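Local coordinates for protein PTS system, IIA component (Enterococcus faecalis, PDB 3BED) that probably transfers phosphoryl groups as the IIA component of a mannose/sorbose-type sugar phosphotransferase system, at residues L8-L21 against E30-E42. Sequence-based numbering, arbitrary orientation.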
# COMPACT_ATOMS: atom_id res chain seq x y z
N LEU A 8 4.06 -15.83 -5.53
CA LEU A 8 3.81 -14.38 -5.38
C LEU A 8 5.07 -13.57 -5.57
O LEU A 8 6.18 -13.97 -5.14
CB LEU A 8 3.22 -14.05 -4.01
CG LEU A 8 1.90 -14.73 -3.67
CD1 LEU A 8 1.54 -14.33 -2.24
CD2 LEU A 8 0.79 -14.36 -4.64
N ILE A 9 4.89 -12.42 -6.21
CA ILE A 9 5.99 -11.47 -6.41
C ILE A 9 5.39 -10.11 -6.08
O ILE A 9 4.36 -9.74 -6.65
CB ILE A 9 6.50 -11.46 -7.86
CG1 ILE A 9 6.96 -12.87 -8.29
CG2 ILE A 9 7.66 -10.40 -7.98
CD1 ILE A 9 7.39 -12.99 -9.74
N LEU A 10 6.03 -9.35 -5.21
CA LEU A 10 5.58 -7.95 -4.99
C LEU A 10 6.61 -7.04 -5.61
O LEU A 10 7.80 -7.24 -5.41
CB LEU A 10 5.45 -7.64 -3.47
CG LEU A 10 4.67 -8.62 -2.57
CD1 LEU A 10 4.52 -8.02 -1.19
CD2 LEU A 10 3.31 -8.93 -3.16
N MSE A 11 6.15 -6.02 -6.33
CA MSE A 11 7.06 -5.15 -7.07
C MSE A 11 6.70 -3.73 -6.82
O MSE A 11 5.51 -3.36 -6.84
CB MSE A 11 6.94 -5.38 -8.60
CG MSE A 11 7.27 -6.77 -9.02
SE MSE A 11 7.36 -6.90 -10.98
CE MSE A 11 8.86 -5.88 -11.34
N SER A 12 7.73 -2.90 -6.64
CA SER A 12 7.44 -1.48 -6.45
C SER A 12 8.57 -0.57 -6.82
O SER A 12 9.73 -1.02 -6.93
CB SER A 12 7.09 -1.15 -4.97
OG SER A 12 8.22 -1.24 -4.10
N HIS A 13 8.24 0.72 -6.98
CA HIS A 13 9.27 1.75 -6.84
C HIS A 13 9.86 1.62 -5.45
O HIS A 13 9.09 1.49 -4.48
CB HIS A 13 8.66 3.16 -6.94
CG HIS A 13 8.00 3.45 -8.25
ND1 HIS A 13 6.78 2.90 -8.60
CD2 HIS A 13 8.40 4.21 -9.30
CE1 HIS A 13 6.44 3.35 -9.80
NE2 HIS A 13 7.40 4.14 -10.25
N GLY A 14 11.19 1.67 -5.34
CA GLY A 14 11.83 1.70 -4.03
C GLY A 14 11.50 0.43 -3.24
O GLY A 14 11.31 -0.67 -3.81
N ARG A 15 11.42 0.59 -1.92
CA ARG A 15 11.37 -0.58 -1.00
C ARG A 15 9.98 -0.75 -0.42
O ARG A 15 9.81 -1.46 0.54
CB ARG A 15 12.38 -0.43 0.15
CG ARG A 15 13.86 -0.41 -0.24
CD ARG A 15 14.73 -0.16 1.01
NE ARG A 15 14.79 -1.31 1.93
CZ ARG A 15 14.18 -1.44 3.11
NH1 ARG A 15 13.40 -0.49 3.62
NH2 ARG A 15 14.35 -2.54 3.81
N MSE A 16 8.97 -0.13 -1.04
CA MSE A 16 7.63 -0.28 -0.52
C MSE A 16 7.16 -1.77 -0.52
O MSE A 16 6.52 -2.24 0.44
CB MSE A 16 6.66 0.58 -1.35
CG MSE A 16 5.23 0.45 -0.91
SE MSE A 16 4.10 1.43 -2.17
CE MSE A 16 2.37 1.22 -1.24
N ALA A 17 7.43 -2.47 -1.63
CA ALA A 17 6.99 -3.87 -1.72
C ALA A 17 7.71 -4.68 -0.64
O ALA A 17 7.11 -5.51 0.03
CB ALA A 17 7.28 -4.47 -3.09
N GLU A 18 9.02 -4.45 -0.51
CA GLU A 18 9.83 -5.16 0.48
C GLU A 18 9.20 -5.03 1.87
O GLU A 18 9.03 -6.02 2.57
CB GLU A 18 11.22 -4.54 0.51
CG GLU A 18 12.15 -5.13 1.50
CD GLU A 18 13.57 -4.81 1.14
OE1 GLU A 18 13.99 -3.65 1.37
OE2 GLU A 18 14.27 -5.69 0.62
N GLU A 19 8.87 -3.80 2.26
CA GLU A 19 8.34 -3.60 3.60
C GLU A 19 6.89 -4.07 3.71
O GLU A 19 6.44 -4.40 4.80
CB GLU A 19 8.46 -2.12 4.04
CG GLU A 19 9.93 -1.69 4.17
CD GLU A 19 10.68 -2.43 5.28
OE1 GLU A 19 10.03 -3.12 6.13
OE2 GLU A 19 11.93 -2.34 5.29
N THR A 20 6.16 -4.06 2.60
CA THR A 20 4.81 -4.62 2.60
C THR A 20 4.87 -6.11 2.95
O THR A 20 4.06 -6.59 3.78
CB THR A 20 4.10 -4.39 1.26
OG1 THR A 20 4.05 -2.99 1.00
CG2 THR A 20 2.66 -4.89 1.33
N LEU A 21 5.80 -6.85 2.33
CA LEU A 21 5.97 -8.26 2.69
C LEU A 21 6.35 -8.43 4.17
O LEU A 21 5.80 -9.27 4.85
CB LEU A 21 7.02 -8.94 1.79
CG LEU A 21 7.25 -10.42 2.07
CD1 LEU A 21 5.98 -11.23 1.91
CD2 LEU A 21 8.40 -10.98 1.20
N GLU A 30 5.16 -16.60 9.40
CA GLU A 30 6.34 -16.85 8.61
C GLU A 30 6.01 -17.50 7.28
O GLU A 30 6.84 -17.49 6.38
CB GLU A 30 7.34 -17.70 9.42
CG GLU A 30 6.69 -18.99 9.82
CD GLU A 30 7.57 -19.92 10.59
OE1 GLU A 30 8.72 -19.55 10.97
OE2 GLU A 30 7.09 -21.06 10.79
N LEU A 31 4.79 -18.02 7.13
CA LEU A 31 4.45 -18.69 5.87
C LEU A 31 4.18 -17.70 4.74
O LEU A 31 4.11 -18.11 3.57
CB LEU A 31 3.33 -19.76 6.04
CG LEU A 31 3.72 -21.03 6.85
CD1 LEU A 31 2.52 -21.91 7.16
CD2 LEU A 31 4.85 -21.88 6.24
N ALA A 32 4.03 -16.41 5.05
CA ALA A 32 3.85 -15.40 4.00
C ALA A 32 5.14 -15.27 3.24
O ALA A 32 6.18 -14.95 3.81
CB ALA A 32 3.44 -14.05 4.60
N ASP A 33 5.10 -15.59 1.95
CA ASP A 33 6.31 -15.60 1.15
C ASP A 33 6.06 -15.01 -0.23
O ASP A 33 5.02 -15.27 -0.86
CB ASP A 33 6.87 -17.02 1.02
CG ASP A 33 8.33 -17.01 0.61
OD1 ASP A 33 9.03 -15.96 0.78
OD2 ASP A 33 8.79 -18.06 0.11
N ALA A 34 7.02 -14.21 -0.67
CA ALA A 34 6.95 -13.61 -2.00
C ALA A 34 8.34 -13.22 -2.40
O ALA A 34 9.18 -12.90 -1.53
CB ALA A 34 6.01 -12.38 -2.03
N ALA A 35 8.62 -13.30 -3.69
CA ALA A 35 9.83 -12.65 -4.21
C ALA A 35 9.52 -11.16 -4.29
O ALA A 35 8.36 -10.76 -4.26
CB ALA A 35 10.17 -13.20 -5.58
N ILE A 36 10.58 -10.36 -4.34
CA ILE A 36 10.41 -8.90 -4.34
C ILE A 36 11.24 -8.31 -5.45
O ILE A 36 12.38 -8.72 -5.66
CB ILE A 36 10.94 -8.28 -3.00
CG1 ILE A 36 10.16 -8.83 -1.78
CG2 ILE A 36 10.93 -6.79 -3.05
CD1 ILE A 36 8.63 -8.48 -1.79
N VAL A 37 10.67 -7.34 -6.17
CA VAL A 37 11.47 -6.42 -7.02
C VAL A 37 11.33 -5.01 -6.47
O VAL A 37 10.20 -4.46 -6.39
CB VAL A 37 11.03 -6.41 -8.48
CG1 VAL A 37 11.86 -5.38 -9.31
CG2 VAL A 37 11.11 -7.82 -9.06
N SER A 38 12.47 -4.45 -6.10
CA SER A 38 12.60 -3.10 -5.58
C SER A 38 13.31 -2.28 -6.64
O SER A 38 14.55 -2.44 -6.85
CB SER A 38 13.46 -3.13 -4.31
OG SER A 38 12.74 -3.80 -3.27
N MSE A 39 12.56 -1.45 -7.37
CA MSE A 39 13.20 -0.66 -8.43
C MSE A 39 13.80 0.59 -7.82
O MSE A 39 13.09 1.48 -7.35
CB MSE A 39 12.19 -0.25 -9.51
CG MSE A 39 12.89 0.56 -10.61
SE MSE A 39 11.63 1.22 -11.94
CE MSE A 39 10.88 2.56 -10.89
N THR A 40 15.11 0.69 -7.82
CA THR A 40 15.74 1.87 -7.24
C THR A 40 15.80 3.00 -8.26
O THR A 40 15.45 2.82 -9.45
CB THR A 40 17.16 1.55 -6.82
OG1 THR A 40 17.95 1.34 -7.98
CG2 THR A 40 17.18 0.32 -5.92
N ALA A 41 16.25 4.17 -7.79
CA ALA A 41 16.37 5.32 -8.68
C ALA A 41 17.41 5.09 -9.78
O ALA A 41 17.35 5.72 -10.83
CB ALA A 41 16.67 6.59 -7.88
N GLU A 42 18.31 4.11 -9.57
CA GLU A 42 19.32 3.79 -10.58
C GLU A 42 18.93 2.68 -11.54
O GLU A 42 19.61 2.45 -12.54
CB GLU A 42 20.65 3.43 -9.93
CG GLU A 42 21.38 4.66 -9.37
CD GLU A 42 20.67 5.20 -8.14
OE1 GLU A 42 20.25 4.38 -7.29
OE2 GLU A 42 20.51 6.44 -8.05
O HOH W 1 5.20 -17.21 -3.27
O HOH W 2 10.37 -3.24 -2.76
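Strands 8-13 and 35-39 pair in parallel, their axes 4.7 Å apart, through six backbone hydrogen bonds that run from A35 N to L8 O at one end to G14 N to M39 O at the other. At the L8 end, a water takes the N-H of L8 and donates to D33 O.

On the sheet face that carries L10 and I36, I36 packs between L10 and L21 of helix 16-21. Its CG1 lies beside the backbone N (chi1 -61°), and a second turn at chi2 (-62°) brings CD1 to 3.7 Å from L10 CB and 3.9 Å from L21 CD2. L21 points from the helix toward segment 30-42, and its CD1 lies 4.1 Å from A34 CB. This is a right-handed beta-alpha-beta crossover: strand 7-13, helix 16-28, then strand 35-39, an outermost strand of the parallel sheet in this chain.

A second water joins the helix start to the edge strand. It donates to G14 O, accepts from E18 N and sits 2.5 Å from S38 OG. S12 OG stands deeper, taking the N-H of A17 and donating to H13 O from above the carbonyl plane.

The other face carries M11, V37, H13 and M39 and is backed by helices 44-59 and 74-82. M11 bends at chi3 (67°), and its CE meets V37 CB at 3.6 Å. M39 runs alongside H13; its CE approaches H13 CD2 obliquely at 3.4 Å. H13 N is hydrogen-bonded to D69 OD2, while H13 O also receives S23 OG of the second subunit.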